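Local coordinates for uncharacterized hypothetical protein (Bacteroides uniformis, PDB 4EIU) that is of unknown function but belongs to the DUF3823 family, pairing an N-terminal domain of the transthyretin clan with a C-terminal beta sandwich, at residues V134-G139 against A221-N226; E143-K148 against G153-E158; V169-T174 against N210-R215. All blocks are in the same frame, centred on the assembly; numbering follows the deposited sequence.

Overall arrangement
Contact 1 lies in the core and joins the two sheets of the C-terminal sandwich through small aliphatic groups. Contact 3 is a surface contact about 23 Å away, centre to centre; it sits at the end of strand 162-170 and in the loop before strand 216-225, and here a cation-pi stack replaces the methyl packing. Contact 2 is partly buried, belongs to the helix-containing connection between strands 129-138 and 162-170, and mixes aromatic packing with a water bridge. It touches contact 1 directly, with I225 CD1 3.5 Å from F145 CE2, whereas contacts 2 and 3 lie on opposite sides of the chain's centre, about 40 Å apart between centres.

Contact 1. Residues V134-G139 against A221-N226; sequences VRVTRG and AAARIN
Strands 134-138 and 221-225 face each other across a beta sandwich, V134 opposite A221 and V136 opposite A223. Their axes come within 8.3 Å and run in broadly the same direction, crossing at -29° with no hydrogen bond between them. The three-stranded sheet 115-126, 129-138, 202-206 lies against the four-stranded sheet 186-189, 162-170, 216-225, 239-247, a strand order consistent with a fibronectin type III-like fold. The backbones diverge along the contact, the CA to CA spacing growing from 6.8 Å for V134 and A221 to 10.0 Å for R138 and I225.

Where the strands are near, alanines face valines. A221 CB sits against both methyls of V134, 3.6 Å from CG2 and 3.8 Å from CG1. With V134 CG1 anti to its own backbone N (chi1 177°), CG2 stands beside that N, and the fork of the side chain opens onto the alanine methyl. V136 repeats the pose, its CG2 being the closer branch at 3.8 Å from A223 CB. L115 and V117 of strand 115-126 pack on A223 and A221, while V136 also meets I165 and F195, so the methyl pairs are enclosed in the hydrophobic core.

At the wider end larger groups span the gap. R138 bends at chi2 (-66°) and brings its guanidinium across to I225. That group is held by a salt bridge from NH2 to E196 and a hydrogen bond from NH1 to the carbonyl of L160, while I225 CG2 meets it at the edge, near its plane, 3.7 Å from R138 NH1.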
loop_
_atom_site.group_PDB
_atom_site.type_symbol
_atom_site.label_atom_id
_atom_site.label_comp_id
_atom_site.label_asym_id
_atom_site.label_seq_id
_atom_site.Cartn_x
_atom_site.Cartn_y
_atom_site.Cartn_z
ATOM N N VAL A 134 9.094 12.768 -9.024
ATOM C CA VAL A 134 8.245 11.592 -8.763
ATOM C C VAL A 134 7.433 11.258 -10.005
ATOM O O VAL A 134 6.876 12.162 -10.653
ATOM C CB VAL A 134 7.272 11.815 -7.577
ATOM C CG1 VAL A 134 6.364 10.601 -7.379
ATOM C CG2 VAL A 134 8.044 12.065 -6.286
ATOM N N ARG A 135 7.352 9.971 -10.346
ATOM C CA ARG A 135 6.512 9.555 -11.470
ATOM C C ARG A 135 5.414 8.606 -10.989
ATOM O O ARG A 135 5.709 7.533 -10.482
ATOM C CB ARG A 135 7.340 8.908 -12.576
ATOM C CG ARG A 135 6.506 8.579 -13.807
ATOM C CD ARG A 135 7.134 7.513 -14.684
ATOM N NE ARG A 135 8.128 8.113 -15.532
ATOM C CZ ARG A 135 9.439 7.855 -15.559
ATOM N NH1 ARG A 135 10.022 6.936 -14.800
ATOM N NH2 ARG A 135 10.178 8.539 -16.402
ATOM N N VAL A 136 4.151 9.008 -11.154
ATOM C CA VAL A 136 3.005 8.155 -10.820
ATOM C C VAL A 136 2.349 7.581 -12.079
ATOM O O VAL A 136 2.023 8.307 -13.034
ATOM C CB VAL A 136 1.964 8.912 -9.973
ATOM C CG1 VAL A 136 0.766 8.006 -9.628
ATOM C CG2 VAL A 136 2.626 9.468 -8.713
ATOM N N THR A 137 2.144 6.271 -12.081
ATOM C CA THR A 137 1.403 5.600 -13.173
ATOM C C THR A 137 0.362 4.647 -12.618
ATOM O O THR A 137 0.436 4.232 -11.460
ATOM C CB THR A 137 2.353 4.817 -14.127
ATOM O OG1 THR A 137 3.215 3.986 -13.351
ATOM C CG2 THR A 137 3.220 5.764 -15.011
ATOM N N ARG A 138 -0.622 4.290 -13.438
ATOM C CA ARG A 138 -1.612 3.273 -13.057
ATOM C C ARG A 138 -0.960 1.910 -12.836
ATOM O O ARG A 138 -0.156 1.476 -13.646
ATOM C CB ARG A 138 -2.677 3.153 -14.139
ATOM C CG ARG A 138 -3.526 4.388 -14.343
ATOM C CD ARG A 138 -4.387 4.697 -13.125
ATOM N NE ARG A 138 -5.210 5.885 -13.342
ATOM C CZ ARG A 138 -5.960 6.444 -12.393
ATOM N NH1 ARG A 138 -6.024 5.901 -11.209
ATOM N NH2 ARG A 138 -6.678 7.536 -12.627
ATOM N N GLY A 139 -1.289 1.237 -11.747
ATOM C CA GLY A 139 -0.713 -0.078 -11.484
ATOM C C GLY A 139 -1.537 -1.178 -12.150
ATOM O O GLY A 139 -1.062 -2.310 -12.311
ATOM N N ALA A 221 8.306 8.571 -1.846
ATOM C CA ALA A 221 7.103 9.082 -2.511
ATOM C C ALA A 221 5.969 8.125 -2.317
ATOM O O ALA A 221 6.173 6.914 -2.130
ATOM C CB ALA A 221 7.359 9.343 -3.989
ATOM N N ALA A 222 4.759 8.679 -2.296
ATOM C CA ALA A 222 3.563 7.903 -2.197
ATOM C C ALA A 222 2.459 8.615 -2.946
ATOM O O ALA A 222 2.505 9.831 -3.083
ATOM C CB ALA A 222 3.166 7.669 -0.737
ATOM N N ALA A 223 1.498 7.839 -3.457
ATOM C CA ALA A 223 0.309 8.404 -4.145
ATOM C C ALA A 223 -0.885 7.461 -3.939
ATOM O O ALA A 223 -0.728 6.245 -3.665
ATOM C CB ALA A 223 0.578 8.648 -5.598
ATOM N N ARG A 224 -2.073 8.044 -3.936
ATOM C CA ARG A 224 -3.269 7.242 -3.766
ATOM C C ARG A 224 -4.415 7.759 -4.611
ATOM O O ARG A 224 -4.364 8.881 -5.149
ATOM C CB ARG A 224 -3.654 7.206 -2.303
ATOM C CG ARG A 224 -4.004 8.562 -1.722
ATOM C CD ARG A 224 -4.470 8.430 -0.302
ATOM N NE ARG A 224 -4.591 9.739 0.316
ATOM C CZ ARG A 224 -5.013 9.954 1.550
ATOM N NH1 ARG A 224 -5.328 8.951 2.345
ATOM N NH2 ARG A 224 -5.091 11.203 2.003
ATOM N N ILE A 225 -5.430 6.920 -4.719
ATOM C CA ILE A 225 -6.656 7.220 -5.425
ATOM C C ILE A 225 -7.805 7.474 -4.461
ATOM O O ILE A 225 -7.675 7.251 -3.268
ATOM C CB ILE A 225 -7.030 6.127 -6.480
ATOM C CG1 ILE A 225 -7.297 4.754 -5.847
ATOM C CG2 ILE A 225 -5.922 6.034 -7.512
ATOM C CD1 ILE A 225 -8.041 3.747 -6.749
ATOM N N ASN A 226 -8.940 7.924 -5.003
ATOM C CA ASN A 226 -10.155 8.229 -4.238
ATOM C C ASN A 226 -10.992 6.968 -3.936
ATOM O O ASN A 226 -12.164 6.857 -4.299
ATOM C CB ASN A 226 -10.950 9.292 -5.022
ATOM C CG ASN A 226 -12.190 9.782 -4.286
ATOM O OD1 ASN A 226 -12.197 9.815 -3.072
ATOM N ND2 ASN A 226 -13.258 10.139 -5.031
#

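Contact 2. Residues E143-K148 against G153-E158; sequences EVFREK and GNWKDE
The indole of W155 has R146 CG over one face and the backbone N of D157 over the opposite face, both offset toward the rim, and its six-membered ring meets F145 edge to edge. On the helix side R146 CG makes a CH-pi contact, 4.2 Å from the centroid of the six-membered ring and 21° off its normal, while R146 CD reaches to 3.9 Å from W155 CZ2. F145 comes in at the rim: its CE1 lies 3.7 Å from W155 CZ3, and neither ring offers its face to the other. The phenyl of F145 has a further partner in Y227, with which it packs edge-to-face.

W155 is held in its rotation by a hydrogen bond from NE1 to D157 OD1, 3.0 Å long and met on the anti side of the carboxylate, 24° out of its plane. A water also lies close to D157 OD1, at a rather short 2.5 Å. R146, its chain bent at chi3 (63°), donates to this water from NH1, 2.7 Å away and in the guanidinium plane. The water thus stands between the two charges, which are not in contact, R146 NH1 being 4.9 Å from D157 OD1.

Were W155 replaced by an alanine, R146 would probably lose the face its CG and CD lie on, F145 its edge partner and D157 OD1 its indole donor.

W155 of the returning loop thus packs on helix 142-149, within the connection that joins strands 129-138 and 162-170 of what is probably a fibronectin type III-like sandwich.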
loop_
_atom_site.group_PDB
_atom_site.type_symbol
_atom_site.label_atom_id
_atom_site.label_comp_id
_atom_site.label_asym_id
_atom_site.label_seq_id
_atom_site.Cartn_x
_atom_site.Cartn_y
_atom_site.Cartn_z
ATOM N N GLU A 143 -9.725 -0.104 -17.065
ATOM C CA GLU A 143 -10.752 -1.045 -17.595
ATOM C C GLU A 143 -10.938 -2.191 -16.632
ATOM O O GLU A 143 -12.064 -2.521 -16.308
ATOM C CB GLU A 143 -10.364 -1.602 -18.974
ATOM N N VAL A 144 -9.818 -2.778 -16.177
ATOM C CA VAL A 144 -9.842 -3.869 -15.174
ATOM C C VAL A 144 -10.385 -3.385 -13.839
ATOM O O VAL A 144 -11.173 -4.079 -13.205
ATOM C CB VAL A 144 -8.460 -4.566 -15.053
ATOM C CG1 VAL A 144 -8.432 -5.515 -13.866
ATOM C CG2 VAL A 144 -8.104 -5.281 -16.414
ATOM N N PHE A 145 -9.934 -2.216 -13.383
ATOM C CA PHE A 145 -10.473 -1.638 -12.156
ATOM C C PHE A 145 -11.965 -1.554 -12.216
ATOM O O PHE A 145 -12.660 -2.126 -11.358
ATOM C CB PHE A 145 -9.836 -0.293 -11.921
ATOM C CG PHE A 145 -10.192 0.365 -10.627
ATOM C CD1 PHE A 145 -11.403 1.010 -10.473
ATOM C CD2 PHE A 145 -9.283 0.400 -9.564
ATOM C CE1 PHE A 145 -11.701 1.695 -9.301
ATOM C CE2 PHE A 145 -9.585 1.070 -8.374
ATOM C CZ PHE A 145 -10.796 1.736 -8.252
ATOM N N ARG A 146 -12.486 -0.905 -13.264
ATOM C CA ARG A 146 -13.930 -0.858 -13.408
ATOM C C ARG A 146 -14.601 -2.239 -13.538
ATOM O O ARG A 146 -15.637 -2.488 -12.938
ATOM C CB ARG A 146 -14.332 -0.005 -14.612
ATOM C CG ARG A 146 -15.839 0.166 -14.679
ATOM C CD ARG A 146 -16.231 1.334 -15.573
ATOM N NE ARG A 146 -15.797 1.055 -16.932
ATOM C CZ ARG A 146 -16.150 1.763 -17.995
ATOM N NH1 ARG A 146 -16.969 2.799 -17.866
ATOM N NH2 ARG A 146 -15.713 1.407 -19.196
ATOM N N GLU A 147 -14.038 -3.118 -14.367
ATOM C CA GLU A 147 -14.616 -4.464 -14.535
ATOM C C GLU A 147 -14.778 -5.184 -13.175
ATOM O O GLU A 147 -15.780 -5.848 -12.944
ATOM C CB GLU A 147 -13.723 -5.324 -15.458
ATOM C CG GLU A 147 -13.982 -6.831 -15.349
ATOM C CD GLU A 147 -12.837 -7.751 -15.825
ATOM O OE1 GLU A 147 -11.638 -7.399 -15.805
ATOM O OE2 GLU A 147 -13.146 -8.899 -16.196
ATOM N N LYS A 148 -13.805 -5.056 -12.276
ATOM C CA LYS A 148 -13.870 -5.796 -11.023
ATOM C C LYS A 148 -14.670 -5.044 -9.928
ATOM O O LYS A 148 -15.284 -5.661 -9.073
ATOM C CB LYS A 148 -12.471 -6.168 -10.537
ATOM C CG LYS A 148 -11.778 -7.133 -11.523
ATOM C CD LYS A 148 -10.481 -7.699 -10.990
ATOM C CE LYS A 148 -9.946 -8.845 -11.891
ATOM N NZ LYS A 148 -8.684 -9.405 -11.327
ATOM N N GLY A 153 -21.565 -2.292 -7.067
ATOM C CA GLY A 153 -22.611 -1.295 -6.863
ATOM C C GLY A 153 -22.028 0.009 -6.295
ATOM O O GLY A 153 -20.898 0.067 -5.877
ATOM N N ASN A 154 -22.847 1.036 -6.277
ATOM C CA ASN A 154 -22.426 2.362 -5.891
ATOM C C ASN A 154 -21.122 2.769 -6.643
ATOM O O ASN A 154 -20.214 3.328 -6.088
ATOM C CB ASN A 154 -22.290 2.432 -4.385
ATOM C CG ASN A 154 -22.109 3.857 -3.886
ATOM O OD1 ASN A 154 -21.344 4.072 -2.962
ATOM N ND2 ASN A 154 -22.710 4.814 -4.543
ATOM N N TRP A 155 -21.041 2.402 -7.913
ATOM C CA TRP A 155 -19.906 2.775 -8.747
ATOM C C TRP A 155 -19.849 4.270 -8.938
ATOM O O TRP A 155 -20.910 4.946 -9.129
ATOM C CB TRP A 155 -19.951 2.042 -10.104
ATOM C CG TRP A 155 -18.897 2.555 -11.036
ATOM C CD1 TRP A 155 -19.088 3.387 -12.089
ATOM C CD2 TRP A 155 -17.450 2.423 -10.913
ATOM N NE1 TRP A 155 -17.898 3.746 -12.664
ATOM C CE2 TRP A 155 -16.878 3.182 -12.018
ATOM C CE3 TRP A 155 -16.603 1.724 -10.075
ATOM C CZ2 TRP A 155 -15.516 3.262 -12.226
ATOM C CZ3 TRP A 155 -15.223 1.790 -10.315
ATOM C CH2 TRP A 155 -14.700 2.535 -11.364
ATOM N N LYS A 156 -18.646 4.806 -8.941
ATOM C CA LYS A 156 -18.412 6.221 -9.365
ATOM C C LYS A 156 -17.090 6.316 -10.145
ATOM O O LYS A 156 -16.056 5.798 -9.667
ATOM C CB LYS A 156 -18.299 7.135 -8.117
ATOM C CG LYS A 156 -19.477 7.048 -7.131
ATOM C CD LYS A 156 -19.303 8.045 -5.972
ATOM C CE LYS A 156 -20.455 7.954 -4.986
ATOM N NZ LYS A 156 -20.334 8.957 -3.890
ATOM N N ASP A 157 -17.082 7.002 -11.290
ATOM C CA ASP A 157 -15.864 7.173 -12.069
ATOM C C ASP A 157 -14.810 7.847 -11.194
ATOM O O ASP A 157 -13.636 7.553 -11.290
ATOM C CB ASP A 157 -16.072 8.036 -13.281
ATOM C CG ASP A 157 -16.879 7.377 -14.371
ATOM O OD1 ASP A 157 -17.091 6.144 -14.351
ATOM O OD2 ASP A 157 -17.343 8.110 -15.216
ATOM N N GLU A 158 -15.235 8.732 -10.297
ATOM C CA GLU A 158 -14.272 9.495 -9.469
ATOM C C GLU A 158 -13.452 8.647 -8.486
ATOM O O GLU A 158 -12.464 9.130 -7.915
ATOM C CB GLU A 158 -15.022 10.639 -8.738
ATOM C CG GLU A 158 -15.815 10.143 -7.527
ATOM C CD GLU A 158 -16.621 11.252 -6.826
ATOM O OE1 GLU A 158 -16.760 12.314 -7.380
ATOM O OE2 GLU A 158 -17.133 11.054 -5.717
HETATM O O HOH W 1 -18.018 4.405 -15.958
#

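Contact 3. Residues V169-T174 against N210-R215; sequences VSYSNT and NVPSGR
Next to Y171, whose ring carries R215, the hydroxyl of S170 has two partners: OG accepts from S172 N at 3.1 Å and is also hydrogen-bonded to the carbonyl of A179. The first bond closes an ST turn just as strand 162-170 ends. Further on, in the turn beyond Y171, S172 OG and T174 OG1 share a hydrogen bond of 2.8 Å.

Y171 reaches across to the other segment. The guanidinium of R215 lies flat on one face of its ring, the planes 10° apart and the centres 4.0 Å apart. The stack is displaced toward the CE1 corner of the ring, with NH2 over CZ: R215 NH2 approaches Y171 CZ to 3.3 Å, and CE1 of the tyrosine lies beneath the middle of the guanidinium. The geometry is that of an off-centre cation-pi interaction. Two bends in the arginine chain, at chi2 (-68°) and chi3 (-100°), lay its end flat on the ring. The edge of the P212 ring touches the tyrosine hydroxyl, P212 CD lying 3.7 Å from Y171 OH. The tyrosine ring also packs edge-to-face with W184.

The loop side is shaped by a type II beta turn from P212 to R215, closed by a weak backbone bond from R215 N to P212 O, with G214 at a positive phi. Backbone bonds from G214 and R215 to I248 tie it to the chain's C-terminal end. An ST turn at a strand end and a type II turn in a loop are thus joined at the sandwich surface by an arginine-tyrosine stack.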
loop_
_atom_site.group_PDB
_atom_site.type_symbol
_atom_site.label_atom_id
_atom_site.label_comp_id
_atom_site.label_asym_id
_atom_site.label_seq_id
_atom_site.Cartn_x
_atom_site.Cartn_y
_atom_site.Cartn_z
ATOM N N VAL A 169 9.479 12.485 4.574
ATOM C CA VAL A 169 10.869 12.647 4.989
ATOM C C VAL A 169 10.973 12.240 6.452
ATOM O O VAL A 169 10.126 12.614 7.274
ATOM C CB VAL A 169 11.324 14.102 4.769
ATOM C CG1 VAL A 169 12.738 14.329 5.288
ATOM C CG2 VAL A 169 11.228 14.458 3.289
ATOM N N SER A 170 11.994 11.453 6.773
ATOM C CA SER A 170 12.207 10.991 8.138
ATOM C C SER A 170 13.697 10.732 8.395
ATOM O O SER A 170 14.451 10.373 7.479
ATOM C CB SER A 170 11.411 9.708 8.362
ATOM O OG SER A 170 11.430 9.279 9.709
ATOM N N TYR A 171 14.124 10.916 9.643
ATOM C CA TYR A 171 15.437 10.427 10.059
ATOM C C TYR A 171 15.498 8.892 9.973
ATOM O O TYR A 171 16.582 8.321 9.795
ATOM C CB TYR A 171 15.780 10.884 11.482
ATOM C CG TYR A 171 16.222 12.323 11.612
ATOM C CD1 TYR A 171 17.254 12.830 10.822
ATOM C CD2 TYR A 171 15.656 13.175 12.573
ATOM C CE1 TYR A 171 17.703 14.143 10.971
ATOM C CE2 TYR A 171 16.096 14.493 12.724
ATOM C CZ TYR A 171 17.120 14.972 11.919
ATOM O OH TYR A 171 17.583 16.280 12.043
ATOM N N SER A 172 14.349 8.224 10.073
ATOM C CA SER A 172 14.324 6.765 10.099
ATOM C C SER A 172 14.236 6.143 8.707
ATOM O O SER A 172 13.483 6.625 7.823
ATOM C CB SER A 172 13.168 6.266 10.955
ATOM O OG SER A 172 12.992 4.879 10.732
ATOM N N ASN A 173 14.969 5.039 8.520
ATOM C CA ASN A 173 14.930 4.325 7.241
ATOM C C ASN A 173 13.641 3.538 7.006
ATOM O O ASN A 173 13.460 2.967 5.943
ATOM C CB ASN A 173 16.151 3.431 7.030
ATOM C CG ASN A 173 16.231 2.291 8.025
ATOM O OD1 ASN A 173 15.312 2.059 8.813
ATOM N ND2 ASN A 173 17.366 1.608 8.027
ATOM N N THR A 174 12.731 3.533 7.977
ATOM C CA THR A 174 11.401 3.019 7.759
ATOM C C THR A 174 10.445 4.142 7.262
ATOM O O THR A 174 9.237 3.984 7.357
ATOM C CB THR A 174 10.816 2.410 9.038
ATOM O OG1 THR A 174 10.640 3.439 10.013
ATOM C CG2 THR A 174 11.719 1.316 9.593
ATOM N N ASN A 210 13.597 22.950 6.919
ATOM C CA ASN A 210 15.013 22.913 6.566
ATOM C C ASN A 210 15.688 21.872 7.427
ATOM O O ASN A 210 15.729 22.005 8.653
ATOM C CB ASN A 210 15.654 24.278 6.796
ATOM C CG ASN A 210 15.008 25.344 5.924
ATOM O OD1 ASN A 210 14.123 26.102 6.520
ATOM N ND2 ASN A 210 15.290 25.151 4.512
ATOM N N VAL A 211 16.178 20.802 6.796
ATOM C CA VAL A 211 16.877 19.752 7.533
ATOM C C VAL A 211 18.299 20.235 7.782
ATOM O O VAL A 211 18.949 20.720 6.850
ATOM C CB VAL A 211 16.905 18.410 6.771
ATOM C CG1 VAL A 211 17.553 17.320 7.639
ATOM C CG2 VAL A 211 15.487 18.010 6.354
ATOM N N PRO A 212 18.790 20.127 9.034
ATOM C CA PRO A 212 20.134 20.648 9.326
ATOM C C PRO A 212 21.225 19.944 8.514
ATOM O O PRO A 212 21.161 18.726 8.314
ATOM C CB PRO A 212 20.317 20.368 10.823
ATOM C CG PRO A 212 18.955 20.118 11.353
ATOM C CD PRO A 212 18.190 19.485 10.223
ATOM N N SER A 213 22.208 20.719 8.047
ATOM C CA SER A 213 23.325 20.175 7.271
ATOM C C SER A 213 24.163 19.224 8.142
ATOM O O SER A 213 24.200 19.377 9.391
ATOM C CB SER A 213 24.163 21.309 6.726
ATOM O OG SER A 213 24.565 22.112 7.799
ATOM N N GLY A 214 24.732 18.193 7.480
ATOM C CA GLY A 214 25.475 17.146 8.188
ATOM C C GLY A 214 24.601 15.941 8.502
ATOM O O GLY A 214 25.100 14.901 8.910
ATOM N N ARG A 215 23.292 16.059 8.309
ATOM C CA ARG A 215 22.385 14.978 8.677
ATOM C C ARG A 215 22.011 14.122 7.459
ATOM O O ARG A 215 22.009 14.618 6.327
ATOM C CB ARG A 215 21.140 15.542 9.368
ATOM C CG ARG A 215 21.446 16.364 10.613
ATOM C CD ARG A 215 21.996 15.544 11.779
ATOM N NE ARG A 215 20.958 15.227 12.768
ATOM C CZ ARG A 215 20.457 14.015 13.039
ATOM N NH1 ARG A 215 20.881 12.915 12.412
ATOM N NH2 ARG A 215 19.504 13.899 13.964
#